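Local coordinates for aclacinomycin-N/aclacinomycin-A oxidase (Streptomyces galilaeus, PDB 2IPI), which oxidises the terminal sugar of aclacinomycins in two successive, oxygen-dependent steps of antibiotic biosynthesis, using an FAD bound covalently at two points, at residues V112-S116 with G117-F121; R134-Y137 with L138-V142; S340-P343 with W344-T348. All coordinates share one frame; numbering follows the deposited sequence.

Contact 1: V112-S116 with G117-F121; sequences VFYDS and GKRAF
Y114 and F121 stand on one face of a tight hairpin and meet as an edge-to-face pair, the edge of the tyrosine turned to the phenylalanine face. CD1 of Y114 lies over the centre of the F121 ring, 3.8 Å above its plane, and the two planes are 53° apart. With CG of Y114 anti to the backbone N (chi1 175°), the tyrosine ring is laid along the hairpin toward A120 and R119. Farther out it runs alongside R119, Y114 OH 4.0 Å from R119 CG; the guanidinium itself continues to the carbonyl oxygens of A232 and G234. D115, on the other face with A120, bends its carboxylate back over the turn. K118 N donates to D115 OD2 at 3.1 Å, reaching it from above the carboxylate plane, while the aliphatic part of K118 lies against D115 OD1. Between the two faces, D115 N meets A120 O in a nearly straight bond of 2.6 Å. D115 O receives A120 N at 3.3 Å and, more weakly, R119 N. Two consecutive residues thus face D115, and R119 has positive phi (58°): this is the G1 beta bulge of a beta hairpin, here at the margin of the antiparallel sheet in the FAD-binding domain.

Contact 2: R134-Y137 with L138-V142; sequences RALY and LDWGV
W140 folds its indole back along the helix, so that CB of D139 sits over the centre of one ring face, 3.4 Å above the plane, while CA of L136 lies in the ring plane at the edge. F121 comes over the opposite face, with Y114 CB at the margin on that same side. The side chain of L136 reaches the CZ3 corner of the indole, L136 CD1 to W140 CZ3 3.7 Å. For W140, chi1 -54° with chi2 -80° brings CE3 to L136 O. The phenol of Y137 has V142 O near its plane, at the edge, and L138 CD2 against Y137 CD2 at 3.7 Å. Regular helical bonding is clearest from L138 N to R134 O, 3.2 Å and nearly straight; the next two bonds, D139 N to A135 O and W140 N to L136 O, are weak. Y137 O lies very close to G141 N, so this bond is doubtful in its length; W140 N is a weak second donor. G141 turns to positive phi (77°), and V142 O passes near Y137 CA. Helix 129-140 thus looks two ways: W140 to strand 120-123, and Y137 to the ring of W344 on helix 344-348, while the backbone of G141 is hydrogen-bonded to A244.

Contact 3: S340-P343 with W344-T348; sequences STEP and WLRAT
P343 and A347 close the first turn of a short helix: P343 occupies the N-cap position, and its carbonyl oxygen accepts A347 N at 2.9 Å. The example illustrates how a sheet strand can lead into a helix, for strand 336-342, at one margin of the seven-stranded antiparallel sheet, is followed, through P343, by helix 344-348. The N-to-C axis directions of strand 340-342 and helix 344-348 make an angle of 110°. The capping bond has an N-H...O angle of 171° at the hydrogen, with the donor nearly on the C=O axis. A347 N is the donor to P343 O within these segments; R346 N and L345 N also come near this oxygen, but at angles too poor for a bond. Within the helix T348 N reaches W344 O, though the position of that oxygen is less sure. On the strand side the backbones of S340 and E342 are hydrogen-bonded to R250 and T248 of strand 248-256, so the chain is tied to the sheet until just before the proline.

Side chains add apolar contact more than polar bonds. P343 runs alongside R346, with P343 CD 4.1 Å from R346 CB. A347 CB is turned to the strand, 4.2 Å from E342 CB and 3.4 Å from P343 O. The indole of W344, its CG anti to the backbone N, swings off this junction toward T143, A244 and P245. E342 is bent at its second torsion, which brings its carboxylate across the aliphatic part of R346, the carboxylate and guanidinium planes 62° apart. The acid and the guanidinium approach without a salt bridge: E342 OE1 remains 4.4 Å from R346 NH1 and comes closer, at 3.8 Å, to R346 CD.

How the contacts relate
The three contacts follow one another along the chain, and contact 2 stands between the other two. Its centre lies about 13 Å from that of contact 1 and about 15 Å from that of contact 3, whereas contacts 1 and 3 do not touch, their nearest atoms being about 12 Å apart. Toward the hairpin, W140 CZ2 packs on Y114 CB at 3.4 Å, and L136 CD1 reaches F121 CD2. Toward the strand-helix junction, Y137 CD1 meets W344 CZ3 at 3.6 Å, and R134 CA lies near L345 CD1. All three lie away from the catalytic tyrosines Y397 and Y469; in contact 3, the W344 side chain is about 13 Å from the bound FAD.

Contact 1: V112-S116 with G117-F121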
loop_
_atom_site.group_PDB
_atom_site.type_symbol
_atom_site.label_atom_id
_atom_site.label_comp_id
_atom_site.label_asym_id
_atom_site.label_seq_id
_atom_site.Cartn_x
_atom_site.Cartn_y
_atom_site.Cartn_z
ATOM N N VAL A 112 10.530 7.918 16.691
ATOM C CA VAL A 112 9.223 7.436 17.098
ATOM C C VAL A 112 9.108 7.501 18.611
ATOM O O VAL A 112 9.995 7.008 19.308
ATOM C CB VAL A 112 8.954 5.974 16.679
ATOM C CG1 VAL A 112 7.455 5.714 16.766
ATOM C CG2 VAL A 112 9.484 5.648 15.287
ATOM N N PHE A 113 8.027 8.104 19.095
ATOM C CA PHE A 113 7.865 8.204 20.544
ATOM C C PHE A 113 6.402 8.477 20.851
ATOM O O PHE A 113 5.602 8.674 19.943
ATOM C CB PHE A 113 8.770 9.296 21.091
ATOM C CG PHE A 113 8.561 10.691 20.520
ATOM C CD1 PHE A 113 7.667 11.574 21.101
ATOM C CD2 PHE A 113 9.258 11.112 19.411
ATOM C CE1 PHE A 113 7.483 12.836 20.578
ATOM C CE2 PHE A 113 9.087 12.380 18.877
ATOM C CZ PHE A 113 8.200 13.261 19.467
ATOM N N TYR A 114 6.029 8.463 22.113
ATOM C CA TYR A 114 4.723 8.861 22.573
ATOM C C TYR A 114 4.761 10.286 23.103
ATOM O O TYR A 114 5.755 10.708 23.695
ATOM C CB TYR A 114 4.273 7.921 23.696
ATOM C CG TYR A 114 2.968 8.349 24.315
ATOM C CD1 TYR A 114 1.782 8.385 23.587
ATOM C CD2 TYR A 114 2.957 8.715 25.652
ATOM C CE1 TYR A 114 0.611 8.785 24.193
ATOM C CE2 TYR A 114 1.785 9.109 26.254
ATOM C CZ TYR A 114 0.614 9.148 25.521
ATOM O OH TYR A 114 -0.534 9.542 26.158
ATOM N N ASP A 115 3.698 11.057 22.925
ATOM C CA ASP A 115 3.667 12.353 23.599
ATOM C C ASP A 115 2.531 12.387 24.612
ATOM O O ASP A 115 1.365 12.455 24.218
ATOM C CB ASP A 115 3.501 13.511 22.629
ATOM C CG ASP A 115 3.679 14.849 23.321
ATOM O OD1 ASP A 115 4.444 15.659 22.753
ATOM O OD2 ASP A 115 3.094 15.124 24.381
ATOM N N SER A 116 2.878 12.316 25.895
ATOM C CA SER A 116 1.866 12.328 26.946
ATOM C C SER A 116 0.966 13.550 26.805
ATOM O O SER A 116 -0.231 13.501 27.089
ATOM C CB SER A 116 2.497 12.303 28.340
ATOM O OG SER A 116 3.830 11.847 28.300
ATOM N N GLY A 117 1.580 14.645 26.350
ATOM C CA GLY A 117 0.806 15.875 26.228
ATOM C C GLY A 117 -0.372 15.641 25.289
ATOM O O GLY A 117 -1.530 15.683 25.695
ATOM N N LYS A 118 -0.021 15.388 24.044
ATOM C CA LYS A 118 -0.893 15.259 22.899
ATOM C C LYS A 118 -1.727 13.988 22.962
ATOM O O LYS A 118 -2.692 13.801 22.222
ATOM C CB LYS A 118 -0.058 15.244 21.612
ATOM C CG LYS A 118 0.403 16.597 21.122
ATOM C CD LYS A 118 1.848 16.881 21.478
ATOM C CE LYS A 118 2.018 18.280 22.064
ATOM N NZ LYS A 118 2.957 19.089 21.256
ATOM N N ARG A 119 -1.355 13.087 23.873
ATOM C CA ARG A 119 -2.061 11.810 23.960
ATOM C C ARG A 119 -1.964 11.101 22.607
ATOM O O ARG A 119 -2.932 10.537 22.095
ATOM C CB ARG A 119 -3.512 12.026 24.378
ATOM C CG ARG A 119 -4.160 10.862 25.095
ATOM C CD ARG A 119 -5.382 11.344 25.872
ATOM N NE ARG A 119 -6.509 11.527 24.968
ATOM C CZ ARG A 119 -7.531 10.687 24.856
ATOM N NH1 ARG A 119 -7.585 9.582 25.594
ATOM N NH2 ARG A 119 -8.517 10.938 24.004
ATOM N N ALA A 120 -0.753 11.164 22.058
ATOM C CA ALA A 120 -0.568 10.588 20.729
ATOM C C ALA A 120 0.829 10.031 20.544
ATOM O O ALA A 120 1.751 10.353 21.292
ATOM C CB ALA A 120 -0.859 11.636 19.658
ATOM N N PHE A 121 0.990 9.192 19.525
ATOM C CA PHE A 121 2.277 8.608 19.207
ATOM C C PHE A 121 2.964 9.240 17.993
ATOM O O PHE A 121 2.359 9.219 16.902
ATOM C CB PHE A 121 2.056 7.121 18.931
ATOM C CG PHE A 121 1.783 6.235 20.129
ATOM C CD1 PHE A 121 0.480 5.982 20.508
ATOM C CD2 PHE A 121 2.815 5.666 20.858
ATOM C CE1 PHE A 121 0.157 5.168 21.581
ATOM C CE2 PHE A 121 2.500 4.833 21.931
ATOM C CZ PHE A 121 1.186 4.585 22.282
#

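Contact 2: R134-Y137 with L138-V142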
loop_
_atom_site.group_PDB
_atom_site.type_symbol
_atom_site.label_atom_id
_atom_site.label_comp_id
_atom_site.label_asym_id
_atom_site.label_seq_id
_atom_site.Cartn_x
_atom_site.Cartn_y
_atom_site.Cartn_z
ATOM N N ARG A 134 8.613 -2.242 15.737
ATOM C CA ARG A 134 9.456 -2.661 16.862
ATOM C C ARG A 134 9.373 -1.647 17.989
ATOM O O ARG A 134 9.175 -1.984 19.164
ATOM C CB ARG A 134 10.880 -2.925 16.380
ATOM C CG ARG A 134 11.690 -1.706 16.006
ATOM C CD ARG A 134 13.146 -2.097 15.750
ATOM N NE ARG A 134 14.044 -0.978 16.052
ATOM C CZ ARG A 134 14.184 -0.505 17.278
ATOM N NH1 ARG A 134 13.508 -1.045 18.284
ATOM N NH2 ARG A 134 14.997 0.513 17.505
ATOM N N ALA A 135 9.495 -0.356 17.668
ATOM C CA ALA A 135 9.407 0.640 18.732
ATOM C C ALA A 135 8.055 0.633 19.431
ATOM O O ALA A 135 7.984 0.642 20.666
ATOM C CB ALA A 135 9.736 2.014 18.157
ATOM N N LEU A 136 6.947 0.628 18.696
ATOM C CA LEU A 136 5.632 0.717 19.325
ATOM C C LEU A 136 5.372 -0.473 20.234
ATOM O O LEU A 136 4.747 -0.423 21.287
ATOM C CB LEU A 136 4.562 0.777 18.239
ATOM C CG LEU A 136 3.780 2.067 18.021
ATOM C CD1 LEU A 136 4.502 3.280 18.574
ATOM C CD2 LEU A 136 3.447 2.247 16.539
ATOM N N TYR A 137 5.857 -1.633 19.766
ATOM C CA TYR A 137 5.509 -2.873 20.472
ATOM C C TYR A 137 6.259 -2.995 21.792
ATOM O O TYR A 137 5.639 -3.237 22.831
ATOM C CB TYR A 137 5.826 -4.037 19.542
ATOM C CG TYR A 137 5.589 -5.411 20.104
ATOM C CD1 TYR A 137 4.306 -5.852 20.395
ATOM C CD2 TYR A 137 6.672 -6.245 20.350
ATOM C CE1 TYR A 137 4.108 -7.123 20.921
ATOM C CE2 TYR A 137 6.484 -7.513 20.867
ATOM C CZ TYR A 137 5.201 -7.932 21.142
ATOM O OH TYR A 137 5.003 -9.200 21.662
ATOM N N LEU A 138 7.565 -2.841 21.757
ATOM C CA LEU A 138 8.444 -3.090 22.894
ATOM C C LEU A 138 8.158 -2.105 24.013
ATOM O O LEU A 138 8.188 -2.475 25.192
ATOM C CB LEU A 138 9.921 -3.025 22.470
ATOM C CG LEU A 138 10.343 -4.075 21.426
ATOM C CD1 LEU A 138 11.830 -4.017 21.147
ATOM C CD2 LEU A 138 9.925 -5.466 21.892
ATOM N N ASP A 139 7.861 -0.839 23.697
ATOM C CA ASP A 139 7.598 0.102 24.781
ATOM C C ASP A 139 6.188 -0.023 25.355
ATOM O O ASP A 139 5.941 0.235 26.542
ATOM C CB ASP A 139 7.872 1.543 24.384
ATOM C CG ASP A 139 9.299 1.926 24.113
ATOM O OD1 ASP A 139 10.230 1.181 24.463
ATOM O OD2 ASP A 139 9.559 2.999 23.513
ATOM N N TRP A 140 5.185 -0.405 24.562
ATOM C CA TRP A 140 3.795 -0.338 24.992
ATOM C C TRP A 140 2.986 -1.576 24.638
ATOM O O TRP A 140 1.834 -1.689 25.066
ATOM C CB TRP A 140 3.097 0.907 24.379
ATOM C CG TRP A 140 3.811 2.188 24.661
ATOM C CD1 TRP A 140 3.740 2.910 25.831
ATOM C CD2 TRP A 140 4.694 2.910 23.798
ATOM N NE1 TRP A 140 4.531 4.035 25.732
ATOM C CE2 TRP A 140 5.126 4.063 24.500
ATOM C CE3 TRP A 140 5.178 2.725 22.501
ATOM C CZ2 TRP A 140 5.999 4.994 23.947
ATOM C CZ3 TRP A 140 6.047 3.650 21.954
ATOM C CH2 TRP A 140 6.457 4.784 22.675
ATOM N N GLY A 141 3.476 -2.522 23.849
ATOM C CA GLY A 141 2.691 -3.712 23.530
ATOM C C GLY A 141 1.603 -3.504 22.515
ATOM O O GLY A 141 0.573 -4.173 22.377
ATOM N N VAL A 142 1.783 -2.474 21.692
ATOM C CA VAL A 142 0.707 -2.050 20.795
ATOM C C VAL A 142 1.186 -2.076 19.351
ATOM O O VAL A 142 2.352 -2.431 19.139
ATOM C CB VAL A 142 0.305 -0.669 21.319
ATOM C CG1 VAL A 142 -0.741 0.013 20.510
ATOM C CG2 VAL A 142 -0.240 -0.781 22.756
#

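Contact 3: S340-P343 with W344-T348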
loop_
_atom_site.group_PDB
_atom_site.type_symbol
_atom_site.label_atom_id
_atom_site.label_comp_id
_atom_site.label_asym_id
_atom_site.label_seq_id
_atom_site.Cartn_x
_atom_site.Cartn_y
_atom_site.Cartn_z
ATOM N N SER A 340 3.160 -23.312 11.878
ATOM C CA SER A 340 4.158 -22.787 12.806
ATOM C C SER A 340 3.541 -21.701 13.683
ATOM O O SER A 340 2.670 -20.961 13.217
ATOM C CB SER A 340 5.382 -22.253 12.063
ATOM O OG SER A 340 5.009 -21.476 10.938
ATOM N N THR A 341 4.007 -21.641 14.928
ATOM C CA THR A 341 3.573 -20.564 15.819
ATOM C C THR A 341 4.817 -19.812 16.313
ATOM O O THR A 341 5.692 -20.397 16.956
ATOM C CB THR A 341 2.747 -21.026 17.019
ATOM O OG1 THR A 341 2.652 -19.955 17.978
ATOM C CG2 THR A 341 3.439 -22.168 17.750
ATOM N N GLU A 342 4.856 -18.526 15.973
ATOM C CA GLU A 342 5.996 -17.688 16.278
ATOM C C GLU A 342 5.595 -16.420 17.023
ATOM O O GLU A 342 4.443 -16.021 17.000
ATOM C CB GLU A 342 6.712 -17.360 14.953
ATOM C CG GLU A 342 7.581 -18.512 14.477
ATOM C CD GLU A 342 9.038 -18.434 14.875
ATOM O OE1 GLU A 342 9.409 -18.346 16.063
ATOM O OE2 GLU A 342 9.899 -18.498 13.967
ATOM N N PRO A 343 6.543 -15.792 17.695
ATOM C CA PRO A 343 6.221 -14.533 18.376
ATOM C C PRO A 343 5.799 -13.484 17.352
ATOM O O PRO A 343 6.361 -13.404 16.253
ATOM C CB PRO A 343 7.525 -14.146 19.064
ATOM C CG PRO A 343 8.332 -15.405 19.111
ATOM C CD PRO A 343 7.942 -16.186 17.888
ATOM N N TRP A 344 4.791 -12.696 17.734
ATOM C CA TRP A 344 4.266 -11.696 16.811
ATOM C C TRP A 344 5.339 -10.789 16.218
ATOM O O TRP A 344 5.340 -10.568 14.994
ATOM C CB TRP A 344 3.175 -10.840 17.494
ATOM C CG TRP A 344 2.633 -9.852 16.491
ATOM C CD1 TRP A 344 1.718 -10.055 15.502
ATOM C CD2 TRP A 344 3.018 -8.471 16.410
ATOM N NE1 TRP A 344 1.504 -8.890 14.813
ATOM C CE2 TRP A 344 2.293 -7.900 15.346
ATOM C CE3 TRP A 344 3.912 -7.695 17.149
ATOM C CZ2 TRP A 344 2.443 -6.553 15.006
ATOM C CZ3 TRP A 344 4.062 -6.363 16.811
ATOM C CH2 TRP A 344 3.329 -5.823 15.752
ATOM N N LEU A 345 6.257 -10.231 16.994
ATOM C CA LEU A 345 7.223 -9.319 16.376
ATOM C C LEU A 345 8.181 -10.060 15.446
ATOM O O LEU A 345 8.478 -9.637 14.335
ATOM C CB LEU A 345 8.029 -8.519 17.410
ATOM C CG LEU A 345 8.962 -7.493 16.719
ATOM C CD1 LEU A 345 8.119 -6.367 16.134
ATOM C CD2 LEU A 345 10.016 -6.947 17.660
ATOM N N ARG A 346 8.668 -11.207 15.910
ATOM C CA ARG A 346 9.592 -12.001 15.100
ATOM C C ARG A 346 8.971 -12.328 13.752
ATOM O O ARG A 346 9.593 -12.139 12.703
ATOM C CB ARG A 346 9.962 -13.280 15.857
ATOM C CG ARG A 346 10.566 -14.372 14.989
ATOM C CD ARG A 346 11.542 -15.270 15.715
ATOM N NE ARG A 346 12.870 -15.261 15.110
ATOM C CZ ARG A 346 13.830 -16.148 15.292
ATOM N NH1 ARG A 346 13.688 -17.206 16.086
ATOM N NH2 ARG A 346 14.999 -16.004 14.674
ATOM N N ALA A 347 7.738 -12.820 13.783
ATOM C CA ALA A 347 7.056 -13.205 12.549
ATOM C C ALA A 347 6.880 -11.996 11.630
ATOM O O ALA A 347 7.082 -12.077 10.419
ATOM C CB ALA A 347 5.725 -13.859 12.894
ATOM N N THR A 348 6.523 -10.880 12.249
ATOM C CA THR A 348 6.305 -9.572 11.675
ATOM C C THR A 348 7.545 -8.993 10.992
ATOM O O THR A 348 7.394 -8.270 9.998
ATOM C CB THR A 348 5.854 -8.574 12.770
ATOM O OG1 THR A 348 4.662 -9.050 13.411
ATOM C CG2 THR A 348 5.517 -7.223 12.157
#